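Local coordinates for sugar ABC transporter, sugar-binding protein (Streptococcus pneumoniae, PDB 2HEU) that probably binds sugars, perhaps raffinose-type oligosaccharides, outside the cell and delivers them to a membrane ABC importer, at residues A237-V242 / T254-W259; A245-D250 / T262-Q267. All blocks are in the same frame, centred on the assembly; numbering follows the deposited sequence. Where two conformers were deposited one is given.

Contact 1: residues A237-V242 / T254-W259; sequences AGYTDV and TPNGSW
In this solute-binding protein of the periplasmic-binding-protein class, the first turn of helix 239-247 packs on strand 253-257, an outer strand of a three-stranded antiparallel sheet, and Tyr239 reaches from the helix to Asn256 in the strand and Trp259 just past it. The meeting is a worked example of how one long aromatic side chain spans a helix-strand gap: the CA atoms of Tyr239 and Asn256 stay 9.5 Å apart. The phenol bridges that distance because CG stands anti to the backbone N (chi1 176°), which carries the ring away from the helix. Its edge then meets the Asn256 amide, CE1 of Tyr239 lying 4.0 Å from CG of Asn256, with the ring and amide planes turned 54° against each other. Farther out, the phenol oxygen comes in at the edge of the Trp259 indole, near its plane, with OH 3.6 Å from CD1 of Trp259. The indole in turn lays one face over CA of Gly257 in its own segment. The ring of Trp175 also meets that of Tyr239.

One turn along the helix the gap narrows, and Val242 and Thr254 both direct their CB atoms across it. In one of two conformers of Val242, its CG2 lies 4.0 Å from OG1 of Thr254, a methyl-to-oxygen van der Waals contact; the hydroxyl donates its hydrogen bond to O of Gly168. The helix start is fixed separately. Gly238 occupies the N-cap position, N of Tyr239 hydrogen-bonds to OD2 of Asp173, and Val242 N closes the first turn on Gly238 O. Asp241, at N3, supplies the side-chain half of a capping box, glycine having no side chain for the other: its OD2 accepts a nearly straight bond from Gly238 N, 2.9 Å long at 170°, the donor standing above the carboxylate plane.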
loop_
_atom_site.group_PDB
_atom_site.type_symbol
_atom_site.label_atom_id
_atom_site.label_comp_id
_atom_site.label_asym_id
_atom_site.label_seq_id
_atom_site.Cartn_x
_atom_site.Cartn_y
_atom_site.Cartn_z
ATOM N N ALA A 237 18.368 -1.839 -13.673
ATOM C CA ALA A 237 17.154 -1.177 -14.123
ATOM C C ALA A 237 16.434 -0.523 -12.961
ATOM O O ALA A 237 16.341 -1.050 -11.846
ATOM C CB ALA A 237 16.260 -2.205 -14.759
ATOM N N GLY A 238 15.864 0.657 -13.230
ATOM C CA GLY A 238 15.067 1.362 -12.287
ATOM C C GLY A 238 13.573 1.137 -12.514
ATOM O O GLY A 238 13.094 0.535 -13.471
ATOM N N TYR A 239 12.814 1.687 -11.582
ATOM C CA TYR A 239 11.323 1.657 -11.662
ATOM C C TYR A 239 10.854 2.106 -12.993
ATOM O O TYR A 239 10.012 1.412 -13.623
ATOM C CB TYR A 239 10.759 2.493 -10.533
ATOM C CG TYR A 239 9.281 2.650 -10.513
ATOM C CD1 TYR A 239 8.444 1.543 -10.312
ATOM C CD2 TYR A 239 8.721 3.826 -10.703
ATOM C CE1 TYR A 239 7.045 1.725 -10.243
ATOM C CE2 TYR A 239 7.332 4.020 -10.637
ATOM C CZ TYR A 239 6.517 2.952 -10.404
ATOM O OH TYR A 239 5.134 3.091 -10.293
ATOM N N THR A 240 11.267 3.271 -13.485
ATOM C CA THR A 240 10.706 3.750 -14.751
ATOM C C THR A 240 11.063 2.828 -15.906
ATOM O O THR A 240 10.299 2.669 -16.838
ATOM C CB THR A 240 11.156 5.210 -15.104
ATOM O OG1 THR A 240 12.588 5.278 -15.116
ATOM C CG2 THR A 240 10.507 6.155 -14.095
ATOM N N ASP A 241 12.236 2.201 -15.828
ATOM C CA ASP A 241 12.652 1.282 -16.856
ATOM C C ASP A 241 11.680 0.114 -16.918
ATOM O O ASP A 241 11.368 -0.364 -18.045
ATOM C CB ASP A 241 14.052 0.749 -16.605
ATOM C CG ASP A 241 15.153 1.804 -16.642
ATOM O OD1 ASP A 241 15.009 2.849 -17.320
ATOM O OD2 ASP A 241 16.215 1.522 -16.016
ATOM N N VAL A 242 11.263 -0.467 -15.782
ATOM C CA VAL A 242 10.315 -1.615 -15.823
ATOM C C VAL A 242 8.893 -1.213 -16.080
ATOM O O VAL A 242 8.155 -2.003 -16.685
ATOM C CB VAL A 242 10.395 -2.549 -14.573
ATOM C CG1 VAL A 242 11.875 -2.996 -14.443
ATOM C CG2 VAL A 242 9.870 -1.883 -13.321
ATOM N N THR A 254 4.996 -7.548 -14.266
ATOM C CA THR A 254 5.903 -6.906 -13.308
ATOM C C THR A 254 5.271 -6.851 -11.973
ATOM O O THR A 254 4.079 -6.529 -11.869
ATOM C CB THR A 254 6.378 -5.500 -13.821
ATOM O OG1 THR A 254 7.485 -5.064 -13.031
ATOM C CG2 THR A 254 5.325 -4.446 -13.846
ATOM N N PRO A 255 5.986 -7.167 -10.883
ATOM C CA PRO A 255 5.415 -7.104 -9.526
ATOM C C PRO A 255 5.504 -5.708 -9.013
ATOM O O PRO A 255 6.583 -5.100 -8.964
ATOM C CB PRO A 255 6.352 -8.062 -8.735
ATOM C CG PRO A 255 7.701 -7.887 -9.433
ATOM C CD PRO A 255 7.373 -7.725 -10.882
ATOM N N ASN A 256 4.383 -5.155 -8.583
ATOM C CA ASN A 256 4.459 -3.766 -8.038
ATOM C C ASN A 256 3.115 -3.436 -7.335
ATOM O O ASN A 256 2.177 -4.259 -7.287
ATOM C CB ASN A 256 4.805 -2.768 -9.155
ATOM C CG ASN A 256 5.783 -1.716 -8.672
ATOM O OD1 ASN A 256 6.964 -1.660 -9.197
ATOM N ND2 ASN A 256 5.435 -0.944 -7.734
ATOM N N GLY A 257 3.094 -2.235 -6.789
ATOM C CA GLY A 257 1.901 -1.784 -6.098
ATOM C C GLY A 257 0.882 -1.221 -7.038
ATOM O O GLY A 257 1.123 -0.929 -8.216
ATOM N N SER A 258 -0.313 -0.975 -6.469
ATOM C CA SER A 258 -1.424 -0.343 -7.191
ATOM C C SER A 258 -1.105 1.031 -7.717
ATOM O O SER A 258 -1.744 1.492 -8.653
ATOM C CB SER A 258 -2.634 -0.273 -6.204
ATOM O OG SER A 258 -2.307 0.316 -4.969
ATOM N N TRP A 259 -0.126 1.689 -7.081
ATOM C CA TRP A 259 0.305 3.010 -7.497
ATOM C C TRP A 259 0.832 2.995 -8.945
ATOM O O TRP A 259 0.845 4.021 -9.628
ATOM C CB TRP A 259 1.387 3.568 -6.573
ATOM C CG TRP A 259 2.522 2.648 -6.327
ATOM C CD1 TRP A 259 3.592 2.412 -7.138
ATOM C CD2 TRP A 259 2.700 1.756 -5.198
ATOM N NE1 TRP A 259 4.432 1.457 -6.573
ATOM C CE2 TRP A 259 3.892 1.040 -5.403
ATOM C CE3 TRP A 259 1.939 1.491 -4.047
ATOM C CZ2 TRP A 259 4.347 0.082 -4.472
ATOM C CZ3 TRP A 259 2.383 0.539 -3.129
ATOM C CH2 TRP A 259 3.589 -0.110 -3.341
#

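Contact 2: residues A245-D250 / T262-Q267; sequences AFARGD and TAINEQ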
loop_
_atom_site.group_PDB
_atom_site.type_symbol
_atom_site.label_atom_id
_atom_site.label_comp_id
_atom_site.label_asym_id
_atom_site.label_seq_id
_atom_site.Cartn_x
_atom_site.Cartn_y
_atom_site.Cartn_z
ATOM N N ALA A 245 9.172 -1.060 -19.825
ATOM C CA ALA A 245 9.299 -2.383 -20.429
ATOM C C ALA A 245 7.895 -3.068 -20.422
ATOM O O ALA A 245 7.526 -3.723 -21.409
ATOM C CB ALA A 245 10.290 -3.249 -19.705
ATOM N N PHE A 246 7.177 -2.960 -19.312
ATOM C CA PHE A 246 5.845 -3.564 -19.256
ATOM C C PHE A 246 4.911 -2.877 -20.241
ATOM O O PHE A 246 4.176 -3.518 -20.990
ATOM C CB PHE A 246 5.340 -3.527 -17.826
ATOM C CG PHE A 246 3.961 -4.090 -17.692
ATOM C CD1 PHE A 246 3.722 -5.470 -17.802
ATOM C CD2 PHE A 246 2.853 -3.278 -17.515
ATOM C CE1 PHE A 246 2.465 -5.987 -17.767
ATOM C CE2 PHE A 246 1.572 -3.803 -17.438
ATOM C CZ PHE A 246 1.380 -5.159 -17.560
ATOM N N ALA A 247 4.897 -1.535 -20.209
ATOM C CA ALA A 247 3.963 -0.772 -21.098
ATOM C C ALA A 247 4.224 -1.071 -22.571
ATOM O O ALA A 247 3.293 -1.057 -23.382
ATOM C CB ALA A 247 4.062 0.687 -20.839
ATOM N N ARG A 248 5.495 -1.298 -22.926
ATOM C CA ARG A 248 5.857 -1.581 -24.296
ATOM C C ARG A 248 5.519 -2.997 -24.747
ATOM O O ARG A 248 5.616 -3.299 -25.920
ATOM C CB ARG A 248 7.373 -1.426 -24.530
ATOM C CG ARG A 248 7.867 0.045 -24.513
ATOM C CD ARG A 248 9.354 0.106 -24.817
ATOM N NE ARG A 248 10.218 -0.462 -23.825
ATOM C CZ ARG A 248 10.706 0.177 -22.735
ATOM N NH1 ARG A 248 10.419 1.461 -22.523
ATOM N NH2 ARG A 248 11.591 -0.407 -21.968
ATOM N N GLY A 249 5.215 -3.886 -23.805
ATOM C CA GLY A 249 5.001 -5.297 -24.098
ATOM C C GLY A 249 6.258 -6.069 -24.178
ATOM O O GLY A 249 6.262 -7.222 -24.652
ATOM N N ASP A 250 7.373 -5.538 -23.676
ATOM C CA ASP A 250 8.680 -6.202 -23.709
ATOM C C ASP A 250 8.859 -7.257 -22.593
ATOM O O ASP A 250 9.706 -8.128 -22.742
ATOM C CB ASP A 250 9.796 -5.210 -23.668
ATOM C CG ASP A 250 9.888 -4.316 -24.958
ATOM O OD1 ASP A 250 9.277 -4.671 -26.002
ATOM O OD2 ASP A 250 10.598 -3.292 -24.873
ATOM N N THR A 262 -0.861 4.259 -12.814
ATOM C CA THR A 262 -0.845 5.607 -13.315
ATOM C C THR A 262 0.344 5.813 -14.253
ATOM O O THR A 262 0.226 6.310 -15.417
ATOM C CB THR A 262 -0.704 6.526 -12.089
ATOM O OG1 THR A 262 -1.714 6.181 -11.071
ATOM C CG2 THR A 262 -0.847 7.976 -12.502
ATOM N N ALA A 263 1.535 5.366 -13.792
ATOM C CA ALA A 263 2.740 5.458 -14.582
ATOM C C ALA A 263 2.639 4.624 -15.843
ATOM O O ALA A 263 3.108 5.025 -16.925
ATOM C CB ALA A 263 3.958 5.089 -13.764
ATOM N N ILE A 264 2.110 3.403 -15.739
ATOM C CA ILE A 264 1.980 2.538 -16.896
ATOM C C ILE A 264 1.073 3.239 -17.941
ATOM O O ILE A 264 1.429 3.242 -19.142
ATOM C CB ILE A 264 1.383 1.152 -16.499
ATOM C CG1 ILE A 264 2.380 0.427 -15.572
ATOM C CG2 ILE A 264 1.098 0.355 -17.758
ATOM C CD1 ILE A 264 1.739 -0.733 -14.864
ATOM N N ASN A 265 -0.034 3.765 -17.530
ATOM C CA ASN A 265 -0.977 4.365 -18.536
ATOM C C ASN A 265 -0.339 5.521 -19.248
ATOM O O ASN A 265 -0.684 5.744 -20.426
ATOM C CB ASN A 265 -2.278 4.729 -17.878
ATOM C CG ASN A 265 -3.155 3.562 -17.585
ATOM O OD1 ASN A 265 -3.072 2.538 -18.285
ATOM N ND2 ASN A 265 -4.026 3.712 -16.624
ATOM N N GLU A 266 0.529 6.280 -18.648
ATOM C CA GLU A 266 1.061 7.443 -19.303
ATOM C C GLU A 266 2.098 7.072 -20.363
ATOM O O GLU A 266 2.610 7.931 -21.106
ATOM C CB GLU A 266 1.684 8.396 -18.250
ATOM C CG GLU A 266 0.697 8.992 -17.290
ATOM C CD GLU A 266 1.143 10.256 -16.641
ATOM O OE1 GLU A 266 2.312 10.618 -16.760
ATOM O OE2 GLU A 266 0.223 10.942 -16.068
ATOM N N GLN A 267 2.428 5.769 -20.442
ATOM C CA GLN A 267 3.287 5.258 -21.516
ATOM C C GLN A 267 2.497 4.784 -22.730
ATOM O O GLN A 267 3.123 4.355 -23.718
ATOM C CB GLN A 267 4.122 4.098 -20.938
ATOM C CG GLN A 267 5.068 4.570 -19.859
ATOM C CD GLN A 267 6.083 5.572 -20.330
ATOM O OE1 GLN A 267 6.542 5.507 -21.499
ATOM N NE2 GLN A 267 6.490 6.504 -19.478
#
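Phe246 lies against the side chain of Ile264, where CD2 and CE2 of the ring meet two methyls of the isoleucine, CD1 and CG2, obliquely. CD2 of Phe246 is 3.8 Å from CD1 of Ile264 and 4.0 Å from CG2 of Ile264, and the neighbouring CE2 keeps similar company. The ring reaches them because chi1 of 178° sets CG opposite the backbone N, swinging the phenyl group toward the sheet. There Ile273 and Tyr132 touch both side chains, while Phe271 adds an edge-to-face ring contact with Phe246.

Nearer the helix ends, the small side chain of Ala247 goes with a close approach: the CA atoms of Ala247 and Ile264 are 5.7 Å apart. The methyl of Ala247 rests against both Ile264 and Gln267, with CB 4.0 Å from the carbonyl O of Ile264 and, more tightly, 3.4 Å from CB of Gln267. That carbonyl O also accepts a hydrogen bond from Gln267 N.

Beyond the contact, Arg248 NE forms a salt bridge to Asp250 OD2, 3.0 Å long and in the guanidinium plane. Gly249 turns the chain with positive phi, while Gly249 N and Asp250 N bond back to Phe246 O and Ala245 O. This is a Schellman motif ending a helix that packs, with its partner, over an antiparallel sheet.

The two contacts lie about 9 Å apart, centre to centre, on the same side of the chain's centre, and illustrate how a single helix can be tied to successive elements of the chain. Helix 239-247 supplies its start to contact 1 and its end to contact 2; strand 253-257 and helix 260-265, consecutive in sequence, provide the other sides. The segments therefore alternate along the chain. Phe246 CB and Thr254 CG2, 4.1 Å apart, join the contacts directly, as do Tyr239 OH and Ala263 CB at 4.2 Å. Together they form a compact helix-strand-helix unit in which both helices pack against the three-stranded antiparallel sheet of this solute-binding protein.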